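Transcriptional regulator, TetR family (PDB 3HE0) probably binds regulatory DNA as a dimeric transcription factor of the TetR family, through a helix-turn-helix motif. Local coordinates at residues A18-L23 with E60-N65; Q35-E40 with G46-Y51; S72-G77 with W96-S101; A132-L137 with L158-S163. All blocks are in the same frame, centred on the assembly; numbering follows the deposited sequence.

Contact 1 (A18-L23 with E60-N65)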
loop_
_atom_site.group_PDB
_atom_site.type_symbol
_atom_site.label_atom_id
_atom_site.label_comp_id
_atom_site.label_asym_id
_atom_site.label_seq_id
_atom_site.Cartn_x
_atom_site.Cartn_y
_atom_site.Cartn_z
ATOM N N ALA A 18 -4.159 22.888 3.274
ATOM C CA ALA A 18 -5.255 22.143 3.897
ATOM C C ALA A 18 -6.390 21.933 2.897
ATOM O O ALA A 18 -6.822 20.817 2.714
ATOM C CB ALA A 18 -5.767 22.855 5.128
ATOM N N ALA A 19 -6.822 22.995 2.211
ATOM C CA ALA A 19 -7.877 22.860 1.177
ATOM C C ALA A 19 -7.425 21.894 0.089
ATOM O O ALA A 19 -8.175 20.998 -0.317
ATOM C CB ALA A 19 -8.224 24.207 0.565
ATOM N N ALA A 20 -6.176 22.062 -0.350
ATOM C CA ALA A 20 -5.628 21.266 -1.438
ATOM C C ALA A 20 -5.640 19.810 -1.063
ATOM O O ALA A 20 -6.088 18.971 -1.828
ATOM C CB ALA A 20 -4.198 21.688 -1.750
ATOM N N GLU A 21 -5.097 19.520 0.109
ATOM C CA GLU A 21 -5.054 18.141 0.625
ATOM C C GLU A 21 -6.437 17.524 0.748
ATOM O O GLU A 21 -6.626 16.367 0.391
ATOM C CB GLU A 21 -4.287 18.086 1.959
ATOM C CG GLU A 21 -2.819 18.243 1.695
ATOM C CD GLU A 21 -2.005 18.604 2.914
ATOM O OE1 GLU A 21 -2.556 18.583 4.030
ATOM O OE2 GLU A 21 -0.810 18.909 2.740
ATOM N N GLN A 22 -7.413 18.303 1.205
ATOM C CA GLN A 22 -8.795 17.809 1.276
ATOM C C GLN A 22 -9.310 17.406 -0.113
ATOM O O GLN A 22 -9.887 16.313 -0.280
ATOM C CB GLN A 22 -9.723 18.843 1.933
ATOM C CG GLN A 22 -11.143 18.360 2.087
ATOM C CD GLN A 22 -11.264 17.171 3.010
ATOM O OE1 GLN A 22 -10.540 17.060 4.011
ATOM N NE2 GLN A 22 -12.165 16.260 2.674
ATOM N N LEU A 23 -9.092 18.275 -1.099
ATOM C CA LEU A 23 -9.549 18.024 -2.473
ATOM C C LEU A 23 -8.828 16.817 -3.090
ATOM O O LEU A 23 -9.454 15.993 -3.772
ATOM C CB LEU A 23 -9.368 19.272 -3.358
ATOM C CG LEU A 23 -10.324 20.461 -3.157
ATOM C CD1 LEU A 23 -10.095 21.571 -4.195
ATOM C CD2 LEU A 23 -11.794 20.055 -3.175
ATOM N N GLU A 60 3.801 19.261 -5.310
ATOM C CA GLU A 60 5.013 18.829 -4.615
ATOM C C GLU A 60 4.986 19.232 -3.157
ATOM O O GLU A 60 5.461 18.491 -2.284
ATOM C CB GLU A 60 6.262 19.411 -5.292
ATOM C CG GLU A 60 7.578 18.946 -4.672
ATOM C CD GLU A 60 7.769 17.392 -4.707
ATOM O OE1 GLU A 60 7.204 16.684 -5.602
ATOM O OE2 GLU A 60 8.481 16.883 -3.801
ATOM N N GLU A 61 4.443 20.419 -2.897
ATOM C CA GLU A 61 4.382 20.940 -1.544
ATOM C C GLU A 61 3.352 20.151 -0.789
ATOM O O GLU A 61 3.496 19.943 0.401
ATOM C CB GLU A 61 3.991 22.429 -1.523
ATOM C CG GLU A 61 5.035 23.343 -2.102
ATOM C CD GLU A 61 6.364 23.152 -1.393
ATOM O OE1 GLU A 61 6.367 23.197 -0.138
ATOM O OE2 GLU A 61 7.392 22.891 -2.072
ATOM N N VAL A 62 2.304 19.724 -1.465
ATOM C CA VAL A 62 1.331 18.846 -0.829
ATOM C C VAL A 62 2.014 17.522 -0.390
ATOM O O VAL A 62 1.950 17.139 0.772
ATOM C CB VAL A 62 0.084 18.613 -1.742
ATOM C CG1 VAL A 62 -0.681 17.368 -1.330
ATOM C CG2 VAL A 62 -0.832 19.842 -1.700
ATOM N N ARG A 63 2.717 16.867 -1.308
ATOM C CA ARG A 63 3.406 15.598 -0.951
ATOM C C ARG A 63 4.296 15.800 0.254
ATOM O O ARG A 63 4.285 14.981 1.179
ATOM C CB ARG A 63 4.245 15.044 -2.095
ATOM C CG ARG A 63 3.438 14.679 -3.333
ATOM C CD ARG A 63 4.339 14.202 -4.477
ATOM N NE ARG A 63 3.588 14.208 -5.736
ATOM C CZ ARG A 63 3.687 15.133 -6.699
ATOM N NH1 ARG A 63 4.561 16.152 -6.624
ATOM N NH2 ARG A 63 2.910 15.027 -7.773
ATOM N N LEU A 64 5.064 16.893 0.262
ATOM C CA LEU A 64 6.037 17.079 1.346
ATOM C C LEU A 64 5.315 17.347 2.633
ATOM O O LEU A 64 5.756 16.882 3.701
ATOM C CB LEU A 64 7.036 18.210 1.062
ATOM C CG LEU A 64 7.995 17.913 -0.101
ATOM C CD1 LEU A 64 8.889 19.108 -0.452
ATOM C CD2 LEU A 64 8.806 16.624 0.185
ATOM N N ASN A 65 4.208 18.093 2.547
ATOM C CA ASN A 65 3.470 18.441 3.743
ATOM C C ASN A 65 2.773 17.185 4.348
ATOM O O ASN A 65 2.782 16.993 5.588
ATOM C CB ASN A 65 2.438 19.562 3.453
ATOM C CG ASN A 65 1.575 19.893 4.669
ATOM O OD1 ASN A 65 2.070 20.408 5.660
ATOM N ND2 ASN A 65 0.296 19.614 4.591
#

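Contact 2 (Q35-E40 with G46-Y51)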
loop_
_atom_site.group_PDB
_atom_site.type_symbol
_atom_site.label_atom_id
_atom_site.label_comp_id
_atom_site.label_asym_id
_atom_site.label_seq_id
_atom_site.Cartn_x
_atom_site.Cartn_y
_atom_site.Cartn_z
ATOM N N GLN A 35 -9.121 26.815 -9.321
ATOM C CA GLN A 35 -10.334 27.588 -9.020
ATOM C C GLN A 35 -11.100 27.040 -7.815
ATOM O O GLN A 35 -11.461 27.787 -6.900
ATOM C CB GLN A 35 -11.261 27.636 -10.243
ATOM C CG GLN A 35 -12.286 28.768 -10.206
ATOM C CD GLN A 35 -11.640 30.146 -10.228
ATOM O OE1 GLN A 35 -11.726 30.883 -9.249
ATOM N NE2 GLN A 35 -10.978 30.495 -11.335
ATOM N N LYS A 36 -11.354 25.739 -7.818
ATOM C CA LYS A 36 -12.080 25.112 -6.707
ATOM C C LYS A 36 -11.211 25.203 -5.460
ATOM O O LYS A 36 -11.729 25.391 -4.361
ATOM C CB LYS A 36 -12.450 23.654 -7.012
ATOM C CG LYS A 36 -13.900 23.252 -6.594
ATOM C CD LYS A 36 -13.979 22.223 -5.450
ATOM C CE LYS A 36 -15.447 21.769 -5.203
ATOM N NZ LYS A 36 -15.645 20.767 -4.089
ATOM N N LEU A 37 -9.892 25.100 -5.646
ATOM C CA LEU A 37 -8.956 25.235 -4.541
ATOM C C LEU A 37 -9.194 26.575 -3.894
ATOM O O LEU A 37 -9.384 26.654 -2.690
ATOM C CB LEU A 37 -7.501 25.092 -5.008
ATOM C CG LEU A 37 -6.419 25.217 -3.924
ATOM C CD1 LEU A 37 -6.538 24.134 -2.855
ATOM C CD2 LEU A 37 -5.067 25.157 -4.544
ATOM N N ALA A 38 -9.219 27.628 -4.702
ATOM C CA ALA A 38 -9.348 28.974 -4.165
ATOM C C ALA A 38 -10.700 29.123 -3.471
ATOM O O ALA A 38 -10.779 29.699 -2.377
ATOM C CB ALA A 38 -9.150 30.028 -5.261
ATOM N N ASN A 39 -11.739 28.571 -4.105
ATOM C CA ASN A 39 -13.093 28.517 -3.533
ATOM C C ASN A 39 -13.117 27.796 -2.174
ATOM O O ASN A 39 -13.644 28.324 -1.199
ATOM C CB ASN A 39 -14.085 27.816 -4.492
ATOM C CG ASN A 39 -14.387 28.635 -5.756
ATOM O OD1 ASN A 39 -14.142 29.830 -5.816
ATOM N ND2 ASN A 39 -14.925 27.975 -6.770
ATOM N N GLU A 40 -12.536 26.609 -2.127
ATOM C CA GLU A 40 -12.489 25.815 -0.902
ATOM C C GLU A 40 -11.549 26.346 0.167
ATOM O O GLU A 40 -11.782 26.128 1.355
ATOM C CB GLU A 40 -12.102 24.371 -1.214
ATOM C CG GLU A 40 -13.240 23.534 -1.800
ATOM C CD GLU A 40 -14.550 23.605 -1.010
ATOM O OE1 GLU A 40 -14.870 22.625 -0.267
ATOM O OE2 GLU A 40 -15.274 24.634 -1.151
ATOM N N GLY A 46 -5.818 34.741 -7.217
ATOM C CA GLY A 46 -4.547 35.454 -7.214
ATOM C C GLY A 46 -3.735 35.181 -5.961
ATOM O O GLY A 46 -2.525 35.105 -6.019
ATOM N N THR A 47 -4.412 35.011 -4.824
ATOM C CA THR A 47 -3.729 34.654 -3.589
ATOM C C THR A 47 -2.927 33.349 -3.722
ATOM O O THR A 47 -1.855 33.239 -3.167
ATOM C CB THR A 47 -4.723 34.580 -2.429
ATOM O OG1 THR A 47 -5.273 35.896 -2.256
ATOM C CG2 THR A 47 -4.070 34.116 -1.129
ATOM N N ILE A 48 -3.429 32.377 -4.463
ATOM C CA ILE A 48 -2.722 31.119 -4.572
ATOM C C ILE A 48 -1.361 31.305 -5.234
ATOM O O ILE A 48 -0.369 30.656 -4.858
ATOM C CB ILE A 48 -3.530 30.076 -5.342
ATOM C CG1 ILE A 48 -4.764 29.703 -4.517
ATOM C CG2 ILE A 48 -2.654 28.805 -5.658
ATOM C CD1 ILE A 48 -5.860 29.117 -5.311
ATOM N N TYR A 49 -1.314 32.187 -6.222
ATOM C CA TYR A 49 -0.077 32.454 -6.944
ATOM C C TYR A 49 0.933 33.310 -6.196
ATOM O O TYR A 49 2.060 33.454 -6.651
ATOM C CB TYR A 49 -0.391 33.009 -8.331
ATOM C CG TYR A 49 -1.097 31.944 -9.165
ATOM C CD1 TYR A 49 -0.386 30.895 -9.707
ATOM C CD2 TYR A 49 -2.459 31.982 -9.376
ATOM C CE1 TYR A 49 -0.994 29.914 -10.458
ATOM C CE2 TYR A 49 -3.088 31.006 -10.139
ATOM C CZ TYR A 49 -2.341 29.973 -10.679
ATOM O OH TYR A 49 -2.932 28.972 -11.425
ATOM N N ARG A 50 0.555 33.846 -5.046
ATOM C CA ARG A 50 1.502 34.516 -4.177
ATOM C C ARG A 50 2.282 33.545 -3.314
ATOM O O ARG A 50 3.229 33.955 -2.616
ATOM C CB ARG A 50 0.784 35.506 -3.293
ATOM C CG ARG A 50 0.023 36.550 -4.118
ATOM C CD ARG A 50 -0.036 37.853 -3.420
ATOM N NE ARG A 50 -1.044 37.792 -2.404
ATOM C CZ ARG A 50 -2.314 38.080 -2.619
ATOM N NH1 ARG A 50 -2.713 38.452 -3.836
ATOM N NH2 ARG A 50 -3.179 37.980 -1.615
ATOM N N TYR A 51 1.876 32.284 -3.374
ATOM C CA TYR A 51 2.475 31.215 -2.572
ATOM C C TYR A 51 3.003 30.079 -3.415
ATOM O O TYR A 51 3.983 29.509 -3.029
ATOM C CB TYR A 51 1.494 30.636 -1.536
ATOM C CG TYR A 51 1.113 31.621 -0.504
ATOM C CD1 TYR A 51 1.890 31.817 0.631
ATOM C CD2 TYR A 51 -0.013 32.405 -0.673
ATOM C CE1 TYR A 51 1.514 32.785 1.586
ATOM C CE2 TYR A 51 -0.361 33.358 0.228
ATOM C CZ TYR A 51 0.396 33.553 1.356
ATOM O OH TYR A 51 -0.032 34.525 2.244
#

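Contact 3 (S72-G77 with W96-S101)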
loop_
_atom_site.group_PDB
_atom_site.type_symbol
_atom_site.label_atom_id
_atom_site.label_comp_id
_atom_site.label_asym_id
_atom_site.label_seq_id
_atom_site.Cartn_x
_atom_site.Cartn_y
_atom_site.Cartn_z
ATOM N N SER A 72 5.197 13.084 11.943
ATOM C CA SER A 72 4.866 13.464 13.305
ATOM C C SER A 72 3.729 12.618 13.894
ATOM O O SER A 72 3.728 12.367 15.098
ATOM C CB SER A 72 4.582 14.967 13.452
ATOM O OG SER A 72 4.104 15.499 12.240
ATOM N N ALA A 73 2.762 12.178 13.093
ATOM C CA ALA A 73 1.752 11.293 13.645
ATOM C C ALA A 73 2.436 9.938 14.096
ATOM O O ALA A 73 2.302 9.480 15.239
ATOM C CB ALA A 73 0.669 11.066 12.636
ATOM N N VAL A 74 3.223 9.359 13.200
ATOM C CA VAL A 74 3.910 8.114 13.474
ATOM C C VAL A 74 4.763 8.209 14.738
ATOM O O VAL A 74 4.844 7.272 15.512
ATOM C CB VAL A 74 4.811 7.719 12.317
ATOM C CG1 VAL A 74 5.711 6.527 12.728
ATOM C CG2 VAL A 74 3.960 7.382 11.099
ATOM N N GLN A 75 5.388 9.352 14.951
ATOM C CA GLN A 75 6.323 9.488 16.058
ATOM C C GLN A 75 5.732 10.114 17.318
ATOM O O GLN A 75 6.461 10.350 18.278
ATOM C CB GLN A 75 7.570 10.207 15.550
ATOM C CG GLN A 75 8.293 9.318 14.492
ATOM C CD GLN A 75 9.302 10.079 13.636
ATOM O OE1 GLN A 75 10.483 9.715 13.558
ATOM N NE2 GLN A 75 8.840 11.140 13.003
ATOM N N ALA A 76 4.411 10.314 17.345
ATOM C CA ALA A 76 3.769 11.024 18.444
ATOM C C ALA A 76 3.862 10.198 19.719
ATOM O O ALA A 76 3.603 8.998 19.711
ATOM C CB ALA A 76 2.299 11.349 18.103
ATOM N N GLY A 77 4.274 10.841 20.800
ATOM C CA GLY A 77 4.410 10.185 22.079
ATOM C C GLY A 77 5.653 9.343 22.247
ATOM O O GLY A 77 5.835 8.719 23.283
ATOM N N TRP A 96 -1.442 2.296 13.121
ATOM C CA TRP A 96 -2.742 1.648 13.051
ATOM C C TRP A 96 -3.856 2.688 13.093
ATOM O O TRP A 96 -4.834 2.604 12.361
ATOM C CB TRP A 96 -2.888 0.691 14.239
ATOM C CG TRP A 96 -4.155 -0.049 14.318
ATOM C CD1 TRP A 96 -5.233 0.275 15.044
ATOM C CD2 TRP A 96 -4.458 -1.275 13.667
ATOM N NE1 TRP A 96 -6.222 -0.664 14.880
ATOM C CE2 TRP A 96 -5.759 -1.635 14.042
ATOM C CE3 TRP A 96 -3.746 -2.111 12.817
ATOM C CZ2 TRP A 96 -6.380 -2.773 13.572
ATOM C CZ3 TRP A 96 -4.359 -3.246 12.349
ATOM C CH2 TRP A 96 -5.665 -3.578 12.735
ATOM N N ASN A 97 -3.690 3.662 13.973
ATOM C CA ASN A 97 -4.671 4.718 14.121
ATOM C C ASN A 97 -4.677 5.763 13.025
ATOM O O ASN A 97 -5.572 6.544 12.975
ATOM C CB ASN A 97 -4.560 5.359 15.511
ATOM C CG ASN A 97 -4.990 4.402 16.604
ATOM O OD1 ASN A 97 -4.260 4.150 17.559
ATOM N ND2 ASN A 97 -6.159 3.807 16.427
ATOM N N LEU A 98 -3.719 5.762 12.120
ATOM C CA LEU A 98 -3.817 6.635 10.957
ATOM C C LEU A 98 -4.782 6.089 9.906
ATOM O O LEU A 98 -5.164 6.835 8.998
ATOM C CB LEU A 98 -2.459 6.822 10.296
ATOM C CG LEU A 98 -1.622 7.911 10.946
ATOM C CD1 LEU A 98 -0.219 7.855 10.413
ATOM C CD2 LEU A 98 -2.250 9.249 10.647
ATOM N N ALA A 99 -5.133 4.805 9.988
ATOM C CA ALA A 99 -5.900 4.190 8.920
ATOM C C ALA A 99 -7.248 4.894 8.807
ATOM O O ALA A 99 -7.876 5.201 9.820
ATOM C CB ALA A 99 -6.101 2.690 9.168
ATOM N N GLY A 100 -7.675 5.137 7.575
ATOM C CA GLY A 100 -8.918 5.854 7.294
ATOM C C GLY A 100 -8.809 7.374 7.348
ATOM O O GLY A 100 -9.820 8.066 7.286
ATOM N N SER A 101 -7.600 7.897 7.481
ATOM C CA SER A 101 -7.362 9.334 7.516
ATOM C C SER A 101 -7.129 9.885 6.107
ATOM O O SER A 101 -6.839 9.128 5.168
ATOM C CB SER A 101 -6.116 9.640 8.360
ATOM O OG SER A 101 -4.910 9.316 7.655
#

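Contact 4 (A132-L137 with L158-S163)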
loop_
_atom_site.group_PDB
_atom_site.type_symbol
_atom_site.label_atom_id
_atom_site.label_comp_id
_atom_site.label_asym_id
_atom_site.label_seq_id
_atom_site.Cartn_x
_atom_site.Cartn_y
_atom_site.Cartn_z
ATOM N N ALA A 132 13.256 10.564 11.809
ATOM C CA ALA A 132 14.501 10.432 12.561
ATOM C C ALA A 132 14.386 9.480 13.752
ATOM O O ALA A 132 15.321 8.723 14.033
ATOM C CB ALA A 132 15.031 11.837 13.011
ATOM N N GLN A 133 13.244 9.497 14.444
ATOM C CA GLN A 133 13.043 8.563 15.553
ATOM C C GLN A 133 12.845 7.112 15.083
ATOM O O GLN A 133 13.175 6.194 15.818
ATOM C CB GLN A 133 11.914 9.017 16.486
ATOM C CG GLN A 133 12.290 10.210 17.382
ATOM C CD GLN A 133 11.255 10.448 18.466
ATOM O OE1 GLN A 133 10.071 10.644 18.177
ATOM N NE2 GLN A 133 11.689 10.418 19.721
ATOM N N VAL A 134 12.377 6.882 13.858
ATOM C CA VAL A 134 12.251 5.476 13.375
ATOM C C VAL A 134 13.663 4.929 13.145
ATOM O O VAL A 134 14.004 3.799 13.524
ATOM C CB VAL A 134 11.417 5.363 12.076
ATOM C CG1 VAL A 134 11.368 3.913 11.569
ATOM C CG2 VAL A 134 10.019 5.891 12.316
ATOM N N ASP A 135 14.508 5.758 12.546
ATOM C CA ASP A 135 15.889 5.351 12.324
ATOM C C ASP A 135 16.623 5.119 13.612
ATOM O O ASP A 135 17.434 4.192 13.702
ATOM C CB ASP A 135 16.627 6.376 11.492
ATOM C CG ASP A 135 16.272 6.277 10.040
ATOM O OD1 ASP A 135 16.283 5.151 9.450
ATOM O OD2 ASP A 135 15.973 7.343 9.491
ATOM N N ARG A 136 16.346 5.945 14.610
ATOM C CA ARG A 136 17.062 5.828 15.878
ATOM C C ARG A 136 16.689 4.526 16.576
ATOM O O ARG A 136 17.577 3.816 17.084
ATOM C CB ARG A 136 16.808 7.024 16.787
ATOM C CG ARG A 136 17.925 7.240 17.789
ATOM C CD ARG A 136 17.569 8.382 18.722
ATOM N NE ARG A 136 18.724 9.001 19.384
ATOM C CZ ARG A 136 19.609 9.826 18.802
ATOM N NH1 ARG A 136 20.613 10.344 19.524
ATOM N NH2 ARG A 136 19.509 10.134 17.503
ATOM N N LEU A 137 15.394 4.185 16.549
ATOM C CA LEU A 137 14.929 2.872 16.999
ATOM C C LEU A 137 15.718 1.730 16.326
ATOM O O LEU A 137 16.305 0.874 16.993
ATOM C CB LEU A 137 13.426 2.701 16.724
ATOM C CG LEU A 137 12.867 1.293 16.959
ATOM C CD1 LEU A 137 12.806 0.914 18.442
ATOM C CD2 LEU A 137 11.507 1.139 16.375
ATOM N N LEU A 158 9.515 -4.698 6.711
ATOM C CA LEU A 158 9.131 -5.960 7.334
ATOM C C LEU A 158 8.185 -5.812 8.521
ATOM O O LEU A 158 7.545 -6.791 8.922
ATOM C CB LEU A 158 10.378 -6.682 7.818
ATOM C CG LEU A 158 11.275 -7.285 6.748
ATOM C CD1 LEU A 158 12.670 -7.429 7.387
ATOM C CD2 LEU A 158 10.694 -8.589 6.134
ATOM N N SER A 159 8.073 -4.593 9.054
ATOM C CA SER A 159 7.401 -4.364 10.311
ATOM C C SER A 159 6.333 -3.250 10.158
ATOM O O SER A 159 5.179 -3.532 9.792
ATOM C CB SER A 159 8.438 -4.062 11.401
ATOM O OG SER A 159 9.197 -2.904 11.115
ATOM N N PHE A 160 6.726 -1.998 10.350
ATOM C CA PHE A 160 5.801 -0.884 10.206
ATOM C C PHE A 160 5.041 -0.864 8.889
ATOM O O PHE A 160 3.812 -0.822 8.898
ATOM C CB PHE A 160 6.535 0.447 10.390
ATOM C CG PHE A 160 7.129 0.627 11.759
ATOM C CD1 PHE A 160 6.402 0.302 12.907
ATOM C CD2 PHE A 160 8.409 1.112 11.918
ATOM C CE1 PHE A 160 6.939 0.492 14.189
ATOM C CE2 PHE A 160 8.951 1.300 13.220
ATOM C CZ PHE A 160 8.212 0.978 14.340
ATOM N N GLU A 161 5.765 -0.862 7.767
ATOM C CA GLU A 161 5.160 -0.593 6.440
ATOM C C GLU A 161 4.200 -1.695 6.081
ATOM O O GLU A 161 3.209 -1.474 5.350
ATOM C CB GLU A 161 6.200 -0.403 5.306
ATOM C CG GLU A 161 6.814 1.034 5.273
ATOM C CD GLU A 161 8.205 1.098 4.636
ATOM O OE1 GLU A 161 8.359 0.719 3.475
ATOM O OE2 GLU A 161 9.165 1.534 5.291
ATOM N N ALA A 162 4.455 -2.865 6.623
ATOM C CA ALA A 162 3.605 -3.994 6.296
ATOM C C ALA A 162 2.285 -3.835 7.032
ATOM O O ALA A 162 1.227 -4.041 6.438
ATOM C CB ALA A 162 4.298 -5.338 6.603
ATOM N N SER A 163 2.333 -3.459 8.302
ATOM C CA SER A 163 1.103 -3.268 9.121
ATOM C C SER A 163 0.210 -2.012 8.756
ATOM O O SER A 163 -0.907 -1.870 9.232
ATOM C CB SER A 163 1.535 -3.037 10.527
ATOM O OG SER A 163 2.076 -1.743 10.551
#

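Contact 1 (A18-L23 with E60-N65)
Ala20 and Glu21 face Val62, and each takes one branch of it. The methyl CB of Ala20 meets Val62 CG2 at 3.8 Å, and the methylene CG of Glu21 runs alongside Val62 CG1 at 3.8 Å, the two side chains sliding past each other in opposite directions. Val62 can serve both because its fork straddles the contact: CG1 lies anti to the backbone N (chi1 160°), which leaves CG2 anti to the carbonyl carbon. A small alanine suits a position that points straight at this branch, whereas the aliphatic part of glutamate fills the next position and carries its charge onward. Beyond Val62, the carboxylate of Glu21 lies beside the amide of Asn65, with the two planes nearly coplanar; Glu21 OE2 and Asn65 ND2 are modelled too close for the detail of this pairing to be trusted. In the TetR fold these helices belong to the DNA-binding domain, and helix 55-74 runs on from it toward the regulatory domain. The axes of segments 18-23 and 60-65 cross almost perpendicularly, at 88°, and approach to 10.2 Å. Leu17 and Ile24, one turn before and after the contact on helix 13-27, extend the apolar bed under Val62. Glu21 OE1 forms a salt bridge with Arg69, further along helix 55-74, which probably compensates the charge of the buried carboxylate. On another side of helix 55-74, Arg63 NH1 reaches Glu60 OE1, one turn earlier, at 2.9 Å in a salt bridge, meeting the oxygen on its anti side but 33° out of the carboxylate plane.

Contact 2 (Q35-E40 with G46-Y51)
Ile48 presses its end methyl onto Ala38 and Leu37, joining the two helices of the predicted helix-turn-helix motif, which spans helix 34-41 and helix 45-49. In regulators of this kind the second helix is the one that normally enters the major groove, so the packing that sets it against the first helix probably bears on how DNA is read. Apolar packing makes up the whole of the contact between the segments. Ile48 CD1 sits 3.4 Å from Ala38 CB, tighter than usual van der Waals contact, and 3.7 Å from Ala38 CA, so the methyl also touches the alpha carbon; the small alanine side chain is what allows so close an approach. Leu37 comes in beside it, its CD2 lying 4.1 Å from Ile48 CD1. Isoleucine reaches this far because CG1 stands anti to the carbonyl carbon (chi1 -67°) and CD1 continues the chain in an extended course. Val43, in the turn, touches both Ala38 and Ile48, while Leu37 also packs on Ala19 and Ala20 of helix 13-27, the third member of the bundle. Hydrogen bonds act within each segment rather than between them. Asn39 N bonds Gln35 O in the regular manner of an alpha helix, but Arg50 N bonds Thr47 O and Tyr51 N bonds Ile48 O, three-residue spacings as the chain leaves the short, weakly bonded second helix. Beyond it, Tyr51 OH is tied to Lys12 N. The guanidinium group of Arg50 folds back over its own segment, with Thr47 CA 3.7 Å above its plane, over the centre.

Contact 3 (S72-G77 with W96-S101)
Leu98 lays its forked end against Ala73 and Val74, where the last turn of helix 55-74 meets the chain just past helix 84-97. This is the region in which the long helix leading out of the TetR DNA-binding domain reaches the regulatory domain. The packed part is small. Ala73 CB faces both methyls of Leu98 evenly, 4.0 Å from CD1 and 4.0 Å from CD2, and so lies across the mouth of the fork; Val74 CG2 adds a looser touch, 4.3 Å from Leu98 CD1. Leucine is apt here because its two branches can span one small residue, and its CG, anti to the carbonyl carbon (chi1 -84°), is held out toward the long helix. Val74 is the more deeply buried of the two partners and also packs on Ile95, and Leu98 is backed by Leu103 and Asn104 of helix 102-107. The loose side follows directly. From Gln75 on the chain leaves the helix and passes through Ala76 and Gly77 into exposed loop, and the amide of Asn94 holds this end by bonding both Val74 O and Ala76 O. On the other segment Leu98 to Ser101 form a type II beta turn, exposed at Gly100, whose positive phi (82°) a residue without a side chain adopts with little strain. The turn is closed by Ser101 N, which bonds Leu98 O at 3.1 Å. Ser101 stands at the N-cap of helix 102-107, its OG capping Asn104 N. The same OG donates in the carbonyl plane to Leu98 O at 2.8 Å, giving that oxygen a second bond.

Contact 4 (A132-L137 with L158-S163)
Phe160 reaches from the start of helix 160-171 to Val134 and Leu137, which lie one turn apart on helix 132-143, and so binds two helices of the all-helical TetR regulatory domain. The segment begins with Leu158, at the end of the preceding helix; it turns to the dimer interface and packs on Ala188 of the second subunit. Ser159 marks the break between the helices, its OG bonded back to Leu155 O. Next comes Phe160, whose CG stands anti to the carbonyl carbon (chi1 -63°), sending the ring across toward helix 132-143. Leu137 CD2 meets the ring at its edge, near its plane, 3.9 Å from CZ. Val134 CG1 arrives obliquely, 3.9 Å from CE2. A flat, wide side chain suits this span, for it touches both branched residues while its ring also meets that of Tyr88 from helix 84-97. A glycerol bound close by is consistent with a pocket near the ring. Glu161 turns back to the interface, where it forms a salt bridge with Lys169 of the second subunit, and Ala162, small enough for close approach, packs on Gly157 of that subunit. Ser163 folds inward on its own helix: its OG donates to Phe160 O at 2.6 Å, tilted 23° from the carbonyl plane.

Overall arrangement
Contacts 1 and 2 make up the DNA-binding end. Their centres are about 13 Å apart, contact 2 is nested inside the chain loop closed by contact 1, and they touch where Leu37 packs on Ala19 and Ala20. Contact 3 shares helix 55-74 with contact 1, with centres about 17 Å apart, so this helix physically links the two ends. Contact 4 follows later in the chain; its centre lies about 13 Å from that of contact 3, which it meets through Gln75, and about 36 Å from that of contact 2, on the opposite side of the chain's centre. Such a layout is consistent with signals passing from the regulatory domain to the helix-turn-helix motif, as in other TetR regulators.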